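Local coordinates for protein tryptophan--tRNA ligase (Mycoplasma pneumoniae, PDB 2YY5) that probably joins tryptophan to tRNA(Trp) at the expense of ATP, working as a homodimeric aminoacyl-tRNA synthetase of the first class, at residues Ala78-Glu88 and Gly321-Arg330; Glu88-Gln99 and Thr332-Leu342. The protein carries 1 engineered substitution. All coordinates share one frame; numbering follows the deposited sequence.

Overall arrangement
From the N terminus the chain lays down strands 6-11, 37-42 and 78-82 of a parallel sheet, then turns into helix 87-98. The final long helix, 311-340, comes back to both elements. Interaction 1 sets its middle against strand 78-82 and the turn that follows; interaction 2 sets its last turns against helix 87-98. Each closes a loop of 232 residues that includes Asp142 and the KMSKS motif. The two loops cross rather than nest, since their segments alternate along the chain. Glu88 belongs to both contacts, whose centres lie about 16 Å apart. Together they tie helix 311-340 to the edge strand 78-82 and to the helix that follows it, beside the second subunit.

Interaction 1 (Ala78-Glu88 and Gly321-Arg330); sequences ACLFLQSDLLE and GKNQAQATAR
Strand 78-82, one edge of the three-stranded parallel sheet of the class-I Rossmann-fold domain, meets helix 311-340 here through Cys79 and Phe81, its axis crossing that of helix segment 321-330 at 101°. The methyl CB of Ala325 lies over one face of the Phe81 ring in a CH-pi contact, 3.6 Å from the centroid, and Cys79 SG, two residues back on the same face of the strand, also touches Ala325 CB. A chi1 of 66° holds Phe81 CG between the backbone N and the carbonyl carbon, which turns a ring face to the Ala325 methyl; Phe41 and Tyr146 also pack on this ring. Gly321, lacking a side chain, lets the backbones come together, and its CA makes a CH...O contact with Leu80 O at 3.5 Å. Beyond the strand, Leu86 sends CD2 between Ala325 and Ala329, 4.0 Å from Ala325 CB. The polar contacts gather around the turn. Lys322 runs extended until its last bend, where NZ donates to Asp85 O at 3.2 Å, tilted from the carbonyl plane; the carboxylate of Asp85 is instead bonded through OD2 to Ser344 N of the second subunit. A water shared by Asp85 O, Leu87 N and, weakly, Gln326 NE2 joins turn and helix again. At the far end the Gln326 amide links two charged groups: OE1 receives a weak bond from Arg330 NH1, and NE2 makes a weak bond to Glu88 OE2 (3.3 Å). The guanidinium aims no N-H at the carboxylate; charge alone makes the salt bridge, Arg330 NE lying 3.5 Å from Glu88 OE1.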
loop_
_atom_site.group_PDB
_atom_site.type_symbol
_atom_site.label_atom_id
_atom_site.label_comp_id
_atom_site.label_asym_id
_atom_site.label_seq_id
_atom_site.Cartn_x
_atom_site.Cartn_y
_atom_site.Cartn_z
ATOM N N ALA B 78 -13.124 -14.848 21.058
ATOM C CA ALA B 78 -12.179 -14.441 20.025
ATOM C C ALA B 78 -12.438 -13.021 19.520
ATOM O O ALA B 78 -13.358 -12.348 19.978
ATOM C CB ALA B 78 -12.245 -15.425 18.860
ATOM N N CYS B 79 -11.607 -12.577 18.577
ATOM C CA CYS B 79 -11.723 -11.255 17.975
ATOM C C CYS B 79 -11.933 -11.400 16.474
ATOM O O CYS B 79 -11.046 -11.874 15.768
ATOM C CB CYS B 79 -10.456 -10.440 18.217
ATOM S SG CYS B 79 -10.462 -8.851 17.363
ATOM N N LEU B 80 -13.103 -10.993 15.991
ATOM C CA LEU B 80 -13.424 -11.090 14.570
ATOM C C LEU B 80 -13.637 -9.688 14.000
ATOM O O LEU B 80 -14.558 -8.986 14.403
ATOM C CB LEU B 80 -14.686 -11.941 14.385
ATOM C CG LEU B 80 -15.348 -12.009 13.003
ATOM C CD1 LEU B 80 -14.392 -12.598 11.959
ATOM C CD2 LEU B 80 -16.618 -12.856 13.118
ATOM N N PHE B 81 -12.789 -9.284 13.060
ATOM C CA PHE B 81 -12.903 -7.948 12.488
ATOM C C PHE B 81 -12.805 -7.886 10.966
ATOM O O PHE B 81 -12.522 -8.884 10.314
ATOM C CB PHE B 81 -11.841 -7.040 13.110
ATOM C CG PHE B 81 -10.420 -7.423 12.767
ATOM C CD1 PHE B 81 -9.687 -6.675 11.847
ATOM C CD2 PHE B 81 -9.788 -8.478 13.425
ATOM C CE1 PHE B 81 -8.341 -6.961 11.597
ATOM C CE2 PHE B 81 -8.438 -8.772 13.181
ATOM C CZ PHE B 81 -7.714 -8.009 12.268
ATOM N N LEU B 82 -13.055 -6.700 10.407
ATOM C CA LEU B 82 -12.974 -6.495 8.964
ATOM C C LEU B 82 -11.705 -5.707 8.684
ATOM O O LEU B 82 -11.583 -4.553 9.095
ATOM C CB LEU B 82 -14.185 -5.713 8.450
ATOM C CG LEU B 82 -14.171 -5.493 6.934
ATOM C CD1 LEU B 82 -14.419 -6.829 6.265
ATOM C CD2 LEU B 82 -15.231 -4.484 6.502
ATOM N N GLN B 83 -10.767 -6.344 7.987
ATOM C CA GLN B 83 -9.478 -5.747 7.648
ATOM C C GLN B 83 -9.531 -4.262 7.264
ATOM O O GLN B 83 -8.767 -3.451 7.784
ATOM C CB GLN B 83 -8.826 -6.562 6.519
ATOM C CG GLN B 83 -7.444 -6.085 6.091
ATOM C CD GLN B 83 -6.858 -6.946 4.990
ATOM O OE1 GLN B 83 -7.588 -7.542 4.204
ATOM N NE2 GLN B 83 -5.534 -7.002 4.917
ATOM N N SER B 84 -10.435 -3.903 6.365
ATOM C CA SER B 84 -10.545 -2.518 5.931
ATOM C C SER B 84 -10.965 -1.538 7.031
ATOM O O SER B 84 -10.825 -0.325 6.853
ATOM C CB SER B 84 -11.524 -2.414 4.747
ATOM O OG SER B 84 -12.865 -2.690 5.134
ATOM N N ASP B 85 -11.493 -2.039 8.152
ATOM C CA ASP B 85 -11.912 -1.150 9.242
ATOM C C ASP B 85 -10.711 -0.564 9.968
ATOM O O ASP B 85 -10.850 0.384 10.744
ATOM C CB ASP B 85 -12.793 -1.887 10.256
ATOM C CG ASP B 85 -14.270 -1.853 9.892
ATOM O OD1 ASP B 85 -15.025 -2.694 10.421
ATOM O OD2 ASP B 85 -14.682 -0.984 9.096
ATOM N N LEU B 86 -9.538 -1.141 9.722
ATOM C CA LEU B 86 -8.309 -0.670 10.345
ATOM C C LEU B 86 -7.267 -0.101 9.373
ATOM O O LEU B 86 -6.575 -0.841 8.680
ATOM C CB LEU B 86 -7.656 -1.798 11.155
ATOM C CG LEU B 86 -8.318 -2.211 12.467
ATOM C CD1 LEU B 86 -9.677 -2.836 12.180
ATOM C CD2 LEU B 86 -7.416 -3.197 13.208
ATOM N N LEU B 87 -7.143 1.215 9.334
ATOM C CA LEU B 87 -6.139 1.832 8.481
ATOM C C LEU B 87 -4.743 1.296 8.825
ATOM O O LEU B 87 -3.818 1.389 8.007
ATOM C CB LEU B 87 -6.166 3.355 8.657
ATOM C CG LEU B 87 -7.139 4.162 7.789
ATOM C CD1 LEU B 87 -8.269 3.290 7.285
ATOM C CD2 LEU B 87 -7.659 5.324 8.592
ATOM N N GLU B 88 -4.586 0.745 10.033
ATOM C CA GLU B 88 -3.293 0.205 10.457
ATOM C C GLU B 88 -2.819 -0.895 9.523
ATOM O O GLU B 88 -1.625 -1.131 9.391
ATOM C CB GLU B 88 -3.354 -0.361 11.883
ATOM C CG GLU B 88 -3.358 0.669 13.009
ATOM C CD GLU B 88 -4.709 1.326 13.164
ATOM O OE1 GLU B 88 -4.865 2.197 14.045
ATOM O OE2 GLU B 88 -5.623 0.960 12.400
ATOM N N GLY B 321 -14.934 -6.080 17.247
ATOM C CA GLY B 321 -13.682 -6.649 16.786
ATOM C C GLY B 321 -12.765 -5.507 16.381
ATOM O O GLY B 321 -11.599 -5.460 16.772
ATOM N N LYS B 322 -13.310 -4.580 15.596
ATOM C CA LYS B 322 -12.585 -3.404 15.134
ATOM C C LYS B 322 -11.819 -2.754 16.288
ATOM O O LYS B 322 -10.610 -2.523 16.208
ATOM C CB LYS B 322 -13.576 -2.386 14.560
ATOM C CG LYS B 322 -12.959 -1.079 14.055
ATOM C CD LYS B 322 -14.028 -0.008 13.924
ATOM C CE LYS B 322 -13.702 1.010 12.839
ATOM N NZ LYS B 322 -12.455 1.785 13.065
ATOM N N ASN B 323 -12.536 -2.447 17.359
ATOM C CA ASN B 323 -11.919 -1.807 18.501
ATOM C C ASN B 323 -10.880 -2.692 19.158
ATOM O O ASN B 323 -9.770 -2.244 19.436
ATOM C CB ASN B 323 -12.981 -1.411 19.523
ATOM C CG ASN B 323 -13.939 -0.385 18.977
ATOM O OD1 ASN B 323 -13.537 0.522 18.247
ATOM N ND2 ASN B 323 -15.213 -0.512 19.334
ATOM N N GLN B 324 -11.243 -3.949 19.394
ATOM C CA GLN B 324 -10.348 -4.894 20.043
ATOM C C GLN B 324 -9.071 -5.107 19.241
ATOM O O GLN B 324 -7.972 -4.973 19.769
ATOM C CB GLN B 324 -11.070 -6.228 20.266
ATOM C CG GLN B 324 -10.245 -7.255 21.032
ATOM C CD GLN B 324 -11.013 -8.531 21.365
ATOM O OE1 GLN B 324 -10.476 -9.438 22.012
ATOM N NE2 GLN B 324 -12.270 -8.610 20.928
ATOM N N ALA B 325 -9.221 -5.429 17.963
ATOM C CA ALA B 325 -8.077 -5.661 17.094
ATOM C C ALA B 325 -7.228 -4.402 17.016
ATOM O O ALA B 325 -5.998 -4.445 17.038
ATOM C CB ALA B 325 -8.556 -6.055 15.699
ATOM N N GLN B 326 -7.905 -3.272 16.923
ATOM C CA GLN B 326 -7.224 -2.003 16.823
ATOM C C GLN B 326 -6.439 -1.714 18.096
ATOM O O GLN B 326 -5.504 -0.923 18.085
ATOM C CB GLN B 326 -8.246 -0.910 16.551
ATOM C CG GLN B 326 -7.655 0.387 16.090
ATOM C CD GLN B 326 -8.673 1.224 15.359
ATOM O OE1 GLN B 326 -9.787 1.429 15.845
ATOM N NE2 GLN B 326 -8.301 1.711 14.181
ATOM N N ALA B 327 -6.809 -2.374 19.188
ATOM C CA ALA B 327 -6.120 -2.178 20.459
ATOM C C ALA B 327 -4.664 -2.631 20.358
ATOM O O ALA B 327 -3.753 -1.919 20.786
ATOM C CB ALA B 327 -6.826 -2.945 21.566
ATOM N N THR B 328 -4.441 -3.813 19.792
ATOM C CA THR B 328 -3.077 -4.297 19.652
ATOM C C THR B 328 -2.403 -3.825 18.355
ATOM O O THR B 328 -1.180 -3.709 18.300
ATOM C CB THR B 328 -3.002 -5.846 19.779
ATOM O OG1 THR B 328 -2.208 -6.383 18.715
ATOM C CG2 THR B 328 -4.388 -6.460 19.767
ATOM N N ALA B 329 -3.190 -3.522 17.326
ATOM C CA ALA B 329 -2.627 -3.044 16.062
ATOM C C ALA B 329 -1.937 -1.685 16.230
ATOM O O ALA B 329 -0.855 -1.457 15.675
ATOM C CB ALA B 329 -3.715 -2.938 14.994
ATOM N N ARG B 330 -2.557 -0.779 16.984
ATOM C CA ARG B 330 -1.959 0.536 17.182
ATOM C C ARG B 330 -0.660 0.417 17.963
ATOM O O ARG B 330 0.340 1.055 17.617
ATOM C CB ARG B 330 -2.923 1.476 17.912
ATOM C CG ARG B 330 -4.294 1.544 17.272
ATOM C CD ARG B 330 -4.906 2.923 17.363
ATOM N NE ARG B 330 -6.350 2.879 17.138
ATOM C CZ ARG B 330 -7.115 3.946 16.924
ATOM N NH1 ARG B 330 -8.419 3.800 16.738
ATOM N NH2 ARG B 330 -6.583 5.160 16.876
HETATM O O HOH W 1 -12.375 -11.373 22.528
HETATM O O HOH W 2 -9.238 2.714 11.371
#

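Interaction 2 (Glu88-Gln99 and Thr332-Leu342); sequences EHSMMGYLMMVQ and TLALFYDGFGL
Helices 87-98 and 311-340 pack side by side at the dimer interface, the axes of segments 88-98 and 332-340 inclined by 36°, with a Met-aromatic contact between Met92 and Phe336 among apolar packing centred on Leu95 and Leu333. Aromatic faces take two of the contacts. Met92, bent at chi2 and chi3, folds its methyl CE over the centre of the Phe336 ring, 3.5 Å from the centroid, with SD oblique to the same ring. Leu95 CD1 sits over the centre of the Phe340 ring, 4.2 Å from the centroid, and also meets the edge of Phe336; Phe175 stacks on Phe340. Aliphatic packing fills the start of the contact: Leu333 CD2 touches Met91 CG at 3.9 Å and the CG of Glu88, while CD1 approaches Leu95 CD1. No hydrogen bond crosses between the two segments, and two polar side chains have partners outside them: Tyr337, whose ring edge meets Met91 CG, bonds through OH to Ser84 O of the second subunit, and Thr332 OG1 bonds to Leu145 O. In the backbone, Gly341, with positive phi, is the C-prime residue of a Schellman motif in which Leu342 N bonds to Tyr337 O; just beyond it Leu342 CD2 meets Leu95 CD2 at 3.8 Å.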
loop_
_atom_site.group_PDB
_atom_site.type_symbol
_atom_site.label_atom_id
_atom_site.label_comp_id
_atom_site.label_asym_id
_atom_site.label_seq_id
_atom_site.Cartn_x
_atom_site.Cartn_y
_atom_site.Cartn_z
ATOM N N GLU B 88 -4.586 0.745 10.033
ATOM C CA GLU B 88 -3.293 0.205 10.457
ATOM C C GLU B 88 -2.819 -0.895 9.523
ATOM O O GLU B 88 -1.625 -1.131 9.391
ATOM C CB GLU B 88 -3.354 -0.361 11.883
ATOM C CG GLU B 88 -3.358 0.669 13.009
ATOM C CD GLU B 88 -4.709 1.326 13.164
ATOM O OE1 GLU B 88 -4.865 2.197 14.045
ATOM O OE2 GLU B 88 -5.623 0.960 12.400
ATOM N N HIS B 89 -3.756 -1.574 8.874
ATOM C CA HIS B 89 -3.392 -2.643 7.963
ATOM C C HIS B 89 -2.723 -2.106 6.710
ATOM O O HIS B 89 -1.663 -2.585 6.328
ATOM C CB HIS B 89 -4.622 -3.486 7.635
ATOM C CG HIS B 89 -4.936 -4.499 8.691
ATOM N ND1 HIS B 89 -4.386 -5.762 8.692
ATOM C CD2 HIS B 89 -5.651 -4.400 9.837
ATOM C CE1 HIS B 89 -4.747 -6.397 9.796
ATOM N NE2 HIS B 89 -5.513 -5.591 10.508
ATOM N N SER B 90 -3.316 -1.094 6.095
ATOM C CA SER B 90 -2.735 -0.509 4.897
ATOM C C SER B 90 -1.356 0.065 5.217
ATOM O O SER B 90 -0.419 -0.060 4.424
ATOM C CB SER B 90 -3.639 0.601 4.345
ATOM O OG SER B 90 -3.668 1.730 5.204
ATOM N N MET B 91 -1.230 0.680 6.387
ATOM C CA MET B 91 0.039 1.281 6.767
ATOM C C MET B 91 1.121 0.255 7.019
ATOM O O MET B 91 2.235 0.395 6.527
ATOM C CB MET B 91 -0.134 2.173 7.994
ATOM C CG MET B 91 1.136 2.909 8.406
ATOM S SD MET B 91 2.020 3.672 7.022
ATOM C CE MET B 91 1.295 5.280 6.975
ATOM N N MET B 92 0.806 -0.778 7.788
ATOM C CA MET B 92 1.793 -1.806 8.075
ATOM C C MET B 92 2.141 -2.530 6.779
ATOM O O MET B 92 3.305 -2.846 6.526
ATOM C CB MET B 92 1.252 -2.795 9.122
ATOM C CG MET B 92 2.230 -3.907 9.519
ATOM S SD MET B 92 3.822 -3.323 10.196
ATOM C CE MET B 92 3.474 -3.358 11.930
ATOM N N GLY B 93 1.126 -2.768 5.950
ATOM C CA GLY B 93 1.332 -3.452 4.684
ATOM C C GLY B 93 2.284 -2.675 3.805
ATOM O O GLY B 93 3.068 -3.255 3.040
ATOM N N TYR B 94 2.217 -1.350 3.927
ATOM C CA TYR B 94 3.076 -0.456 3.164
ATOM C C TYR B 94 4.524 -0.545 3.628
ATOM O O TYR B 94 5.443 -0.554 2.804
ATOM C CB TYR B 94 2.581 0.993 3.272
ATOM C CG TYR B 94 3.407 1.980 2.466
ATOM C CD1 TYR B 94 4.511 2.631 3.024
ATOM C CD2 TYR B 94 3.111 2.221 1.132
ATOM C CE1 TYR B 94 5.294 3.487 2.265
ATOM C CE2 TYR B 94 3.882 3.071 0.368
ATOM C CZ TYR B 94 4.970 3.699 0.927
ATOM O OH TYR B 94 5.728 4.516 0.123
ATOM N N LEU B 95 4.741 -0.612 4.940
ATOM C CA LEU B 95 6.108 -0.703 5.452
ATOM C C LEU B 95 6.738 -1.994 4.962
ATOM O O LEU B 95 7.911 -2.028 4.603
ATOM C CB LEU B 95 6.132 -0.667 6.982
ATOM C CG LEU B 95 5.559 0.577 7.650
ATOM C CD1 LEU B 95 5.831 0.511 9.134
ATOM C CD2 LEU B 95 6.185 1.823 7.047
ATOM N N MET B 96 5.946 -3.058 4.955
ATOM C CA MET B 96 6.408 -4.356 4.490
ATOM C C MET B 96 6.760 -4.260 3.004
ATOM O O MET B 96 7.849 -4.663 2.592
ATOM C CB MET B 96 5.316 -5.403 4.719
ATOM C CG MET B 96 5.665 -6.484 5.741
ATOM S SD MET B 96 6.190 -5.911 7.371
ATOM C CE MET B 96 7.906 -6.411 7.345
ATOM N N MET B 97 5.850 -3.696 2.210
ATOM C CA MET B 97 6.057 -3.537 0.769
ATOM C C MET B 97 7.345 -2.780 0.405
ATOM O O MET B 97 8.095 -3.207 -0.476
ATOM C CB MET B 97 4.846 -2.830 0.136
ATOM C CG MET B 97 4.966 -2.593 -1.373
ATOM S SD MET B 97 3.501 -1.868 -2.142
ATOM C CE MET B 97 3.422 -0.218 -1.279
ATOM N N VAL B 98 7.602 -1.659 1.071
ATOM C CA VAL B 98 8.808 -0.897 0.787
ATOM C C VAL B 98 10.045 -1.649 1.243
ATOM O O VAL B 98 11.153 -1.308 0.841
ATOM C CB VAL B 98 8.820 0.488 1.469
ATOM C CG1 VAL B 98 7.732 1.355 0.904
ATOM C CG2 VAL B 98 8.692 0.336 2.980
ATOM N N GLN B 99 9.865 -2.663 2.089
ATOM C CA GLN B 99 11.008 -3.442 2.557
ATOM C C GLN B 99 11.207 -4.722 1.753
ATOM O O GLN B 99 12.109 -5.505 2.040
ATOM C CB GLN B 99 10.868 -3.784 4.036
ATOM C CG GLN B 99 11.237 -2.651 4.976
ATOM C CD GLN B 99 12.706 -2.246 4.884
ATOM O OE1 GLN B 99 13.046 -1.214 4.297
ATOM N NE2 GLN B 99 13.584 -3.061 5.465
ATOM N N THR B 332 1.471 -2.033 18.129
ATOM C CA THR B 332 2.522 -2.567 17.280
ATOM C C THR B 332 3.011 -1.556 16.255
ATOM O O THR B 332 4.215 -1.326 16.138
ATOM C CB THR B 332 2.040 -3.824 16.544
ATOM O OG1 THR B 332 1.497 -4.745 17.495
ATOM C CG2 THR B 332 3.192 -4.491 15.797
ATOM N N LEU B 333 2.082 -0.950 15.516
ATOM C CA LEU B 333 2.444 0.030 14.493
ATOM C C LEU B 333 3.260 1.173 15.092
ATOM O O LEU B 333 4.211 1.653 14.480
ATOM C CB LEU B 333 1.190 0.588 13.811
ATOM C CG LEU B 333 1.437 1.655 12.737
ATOM C CD1 LEU B 333 2.430 1.131 11.706
ATOM C CD2 LEU B 333 0.123 2.033 12.064
ATOM N N ALA B 334 2.888 1.588 16.299
ATOM C CA ALA B 334 3.577 2.669 16.989
ATOM C C ALA B 334 5.041 2.304 17.232
ATOM O O ALA B 334 5.945 3.126 17.057
ATOM C CB ALA B 334 2.883 2.962 18.309
ATOM N N LEU B 335 5.273 1.061 17.630
ATOM C CA LEU B 335 6.628 0.622 17.881
ATOM C C LEU B 335 7.422 0.582 16.581
ATOM O O LEU B 335 8.609 0.913 16.570
ATOM C CB LEU B 335 6.611 -0.743 18.587
ATOM C CG LEU B 335 6.321 -0.723 20.105
ATOM C CD1 LEU B 335 5.806 0.650 20.560
ATOM C CD2 LEU B 335 5.308 -1.809 20.442
ATOM N N PHE B 336 6.773 0.188 15.483
ATOM C CA PHE B 336 7.454 0.153 14.192
ATOM C C PHE B 336 7.792 1.575 13.768
ATOM O O PHE B 336 8.855 1.827 13.189
ATOM C CB PHE B 336 6.582 -0.486 13.111
ATOM C CG PHE B 336 6.747 -1.974 13.000
ATOM C CD1 PHE B 336 6.947 -2.569 11.759
ATOM C CD2 PHE B 336 6.675 -2.787 14.134
ATOM C CE1 PHE B 336 7.068 -3.956 11.644
ATOM C CE2 PHE B 336 6.794 -4.169 14.032
ATOM C CZ PHE B 336 6.990 -4.756 12.781
ATOM N N TYR B 337 6.880 2.499 14.058
ATOM C CA TYR B 337 7.095 3.893 13.713
ATOM C C TYR B 337 8.366 4.357 14.393
ATOM O O TYR B 337 9.187 5.032 13.779
ATOM C CB TYR B 337 5.905 4.757 14.148
ATOM C CG TYR B 337 4.983 5.119 13.002
ATOM C CD1 TYR B 337 4.544 4.145 12.100
ATOM C CD2 TYR B 337 4.550 6.430 12.812
ATOM C CE1 TYR B 337 3.702 4.468 11.040
ATOM C CE2 TYR B 337 3.704 6.759 11.752
ATOM C CZ TYR B 337 3.286 5.772 10.872
ATOM O OH TYR B 337 2.450 6.083 9.828
ATOM N N ASP B 338 8.540 3.987 15.658
ATOM C CA ASP B 338 9.745 4.386 16.372
ATOM C C ASP B 338 10.976 3.866 15.661
ATOM O O ASP B 338 11.895 4.629 15.373
ATOM C CB ASP B 338 9.741 3.861 17.801
ATOM C CG ASP B 338 9.106 4.828 18.765
ATOM O OD1 ASP B 338 7.876 4.748 18.964
ATOM O OD2 ASP B 338 9.843 5.678 19.312
ATOM N N GLY B 339 10.977 2.564 15.376
ATOM C CA GLY B 339 12.096 1.937 14.695
ATOM C C GLY B 339 12.376 2.470 13.303
ATOM O O GLY B 339 13.533 2.573 12.901
ATOM N N PHE B 340 11.321 2.809 12.566
ATOM C CA PHE B 340 11.460 3.340 11.215
ATOM C C PHE B 340 11.814 4.828 11.181
ATOM O O PHE B 340 12.424 5.314 10.221
ATOM C CB PHE B 340 10.166 3.101 10.428
ATOM C CG PHE B 340 10.071 1.730 9.825
ATOM C CD1 PHE B 340 10.032 0.598 10.635
ATOM C CD2 PHE B 340 10.045 1.568 8.441
ATOM C CE1 PHE B 340 9.972 -0.669 10.080
ATOM C CE2 PHE B 340 9.985 0.305 7.877
ATOM C CZ PHE B 340 9.950 -0.818 8.699
ATOM N N GLY B 341 11.428 5.550 12.229
ATOM C CA GLY B 341 11.705 6.975 12.288
ATOM C C GLY B 341 10.586 7.804 11.683
ATOM O O GLY B 341 10.791 8.971 11.344
ATOM N N LEU B 342 9.409 7.194 11.549
ATOM C CA LEU B 342 8.222 7.838 10.978
ATOM C C LEU B 342 7.389 8.579 12.027
ATOM O O LEU B 342 7.597 8.400 13.220
ATOM C CB LEU B 342 7.345 6.786 10.279
ATOM C CG LEU B 342 7.535 6.469 8.779
ATOM C CD1 LEU B 342 8.737 7.193 8.207
ATOM C CD2 LEU B 342 7.673 4.966 8.586
#